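Local coordinates for surface protein SPB1 (Streptococcus agalactiae, PDB 4UZG), which forms the backbone of the type 2b pilus of group B streptococcus, probably as repeated subunits that sortases join covalently into a fibre, at residues Q185-V190 against Y218-D223. Numbering follows the deposited sequence.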
loop_
_atom_site.group_PDB
_atom_site.type_symbol
_atom_site.label_atom_id
_atom_site.label_comp_id
_atom_site.label_asym_id
_atom_site.label_seq_id
_atom_site.Cartn_x
_atom_site.Cartn_y
_atom_site.Cartn_z
ATOM N N GLN A 185 -20.407 20.997 -14.886
ATOM C CA GLN A 185 -19.760 21.458 -13.679
ATOM C C GLN A 185 -20.767 21.642 -12.552
ATOM O O GLN A 185 -21.980 21.814 -12.786
ATOM C CB GLN A 185 -19.048 22.782 -13.956
ATOM C CG GLN A 185 -20.011 23.951 -14.115
ATOM C CD GLN A 185 -19.328 25.225 -14.335
ATOM O OE1 GLN A 185 -18.414 25.323 -15.151
ATOM N NE2 GLN A 185 -19.766 26.247 -13.613
ATOM N N GLY A 186 -20.257 21.667 -11.329
ATOM C CA GLY A 186 -21.042 22.111 -10.198
ATOM C C GLY A 186 -21.881 21.062 -9.509
ATOM O O GLY A 186 -22.539 21.392 -8.525
ATOM N N ALA A 187 -21.887 19.818 -9.992
ATOM C CA ALA A 187 -22.575 18.751 -9.260
ATOM C C ALA A 187 -21.748 18.392 -8.034
ATOM O O ALA A 187 -20.522 18.412 -8.095
ATOM C CB ALA A 187 -22.718 17.528 -10.132
ATOM N N ILE A 188 -22.423 18.060 -6.937
ATOM C CA ILE A 188 -21.754 17.672 -5.713
ATOM C C ILE A 188 -22.045 16.202 -5.441
ATOM O O ILE A 188 -23.214 15.792 -5.427
ATOM C CB ILE A 188 -22.176 18.523 -4.493
ATOM C CG1 ILE A 188 -21.954 20.012 -4.801
ATOM C CG2 ILE A 188 -21.421 18.084 -3.231
ATOM C CD1 ILE A 188 -22.445 20.937 -3.718
ATOM N N PHE A 189 -20.987 15.427 -5.204
ATOM C CA PHE A 189 -21.081 14.011 -4.849
ATOM C C PHE A 189 -20.376 13.735 -3.544
ATOM O O PHE A 189 -19.395 14.400 -3.178
ATOM C CB PHE A 189 -20.409 13.149 -5.924
ATOM C CG PHE A 189 -21.203 13.012 -7.197
ATOM C CD1 PHE A 189 -21.146 13.996 -8.180
ATOM C CD2 PHE A 189 -22.044 11.938 -7.406
ATOM C CE1 PHE A 189 -21.869 13.876 -9.333
ATOM C CE2 PHE A 189 -22.780 11.832 -8.561
ATOM C CZ PHE A 189 -22.713 12.806 -9.522
ATOM N N VAL A 190 -20.852 12.692 -2.877
ATOM C CA VAL A 190 -20.105 11.994 -1.849
ATOM C C VAL A 190 -19.933 10.540 -2.299
ATOM O O VAL A 190 -20.677 10.052 -3.155
ATOM C CB VAL A 190 -20.778 12.097 -0.459
ATOM C CG1 VAL A 190 -20.820 13.544 -0.005
ATOM C CG2 VAL A 190 -22.166 11.475 -0.429
ATOM N N TYR A 218 -17.377 16.492 -3.000
ATOM C CA TYR A 218 -16.612 16.722 -4.215
ATOM C C TYR A 218 -17.505 17.417 -5.229
ATOM O O TYR A 218 -18.618 16.953 -5.486
ATOM C CB TYR A 218 -16.120 15.384 -4.788
ATOM C CG TYR A 218 -15.087 14.702 -3.937
ATOM C CD1 TYR A 218 -13.738 14.992 -4.104
ATOM C CD2 TYR A 218 -15.436 13.778 -2.951
ATOM C CE1 TYR A 218 -12.771 14.361 -3.318
ATOM C CE2 TYR A 218 -14.482 13.169 -2.156
ATOM C CZ TYR A 218 -13.142 13.444 -2.370
ATOM O OH TYR A 218 -12.182 12.837 -1.569
ATOM N N THR A 219 -17.001 18.484 -5.843
ATOM C CA THR A 219 -17.725 19.207 -6.876
ATOM C C THR A 219 -17.108 18.943 -8.239
ATOM O O THR A 219 -15.882 19.038 -8.400
ATOM C CB THR A 219 -17.696 20.731 -6.566
ATOM O OG1 THR A 219 -18.329 20.978 -5.318
ATOM C CG2 THR A 219 -18.448 21.499 -7.601
ATOM N N THR A 220 -17.940 18.656 -9.238
ATOM C CA THR A 220 -17.425 18.454 -10.589
ATOM C C THR A 220 -16.873 19.783 -11.135
ATOM O O THR A 220 -17.474 20.853 -10.971
ATOM C CB THR A 220 -18.458 17.844 -11.536
ATOM O OG1 THR A 220 -19.581 18.721 -11.638
ATOM C CG2 THR A 220 -18.905 16.472 -11.055
ATOM N N GLY A 221 -15.691 19.691 -11.730
ATOM C CA GLY A 221 -15.015 20.869 -12.223
ATOM C C GLY A 221 -15.565 21.380 -13.523
ATOM O O GLY A 221 -16.563 20.896 -14.058
ATOM N N ALA A 222 -14.878 22.385 -14.064
ATOM C CA ALA A 222 -15.288 23.002 -15.314
ATOM C C ALA A 222 -15.345 21.977 -16.448
ATOM O O ALA A 222 -16.089 22.164 -17.408
ATOM C CB ALA A 222 -14.344 24.136 -15.680
ATOM N N ASP A 223 -14.563 20.900 -16.310
ATOM C CA ASP A 223 -14.509 19.779 -17.246
ATOM C C ASP A 223 -15.483 18.644 -16.916
ATOM O O ASP A 223 -15.478 17.608 -17.573
ATOM C CB ASP A 223 -13.065 19.223 -17.320
ATOM C CG ASP A 223 -12.512 18.797 -15.952
ATOM O OD1 ASP A 223 -13.222 18.938 -14.929
ATOM O OD2 ASP A 223 -11.335 18.347 -15.896
HETATM O O HOH W 1 -18.264 23.855 -17.605
#
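An antiparallel edge pairing in the prealbumin-like domain joins Ile188 and Phe189 to Thr219 and Tyr218, and it illustrates how the chain leaving a short edge strand can stay bonded to its neighbour beyond the last bridge pair. Phe189 and Tyr218 form the hydrogen-bonded pair: Phe189 N reaches Tyr218 O at 2.8 Å, and Tyr218 N returns to Phe189 O at 2.9 Å. Ile188 and Thr219 follow as the non-hydrogen-bonded pair, with Ile188 CG1 lying 3.8 Å from Thr219 OG1, while Thr220 N next bonds to Ala187 O. Beyond this the ladder turns irregular. Gly186 N points almost straight (178°) at Thr220 O, 2.9 Å away, but stands off the carbonyl plane by 32°. Between these two backbone bonds the Thr220 side chain adds a third link. With OG1 held between its own backbone N and carbonyl carbon (chi1 61°), the hydroxyl accepts a bent bond from Ala187 N at 3.0 Å and also hydrogen-bonds to Leu184 O, while CG2 leans obliquely toward the Phe189 ring. At the exposed end, a water donates to both Gln185 OE1 and Ala222 O. Phe189, Tyr218 and Thr220 all rest on Ile226 of strand 225-231, and Lys175 of strand 169-177 touches Ala187, Phe189 and Thr220. Strand 218-219 is an outermost strand of the four-stranded antiparallel sheet, and strand 188-192 separates it from strand 234-240.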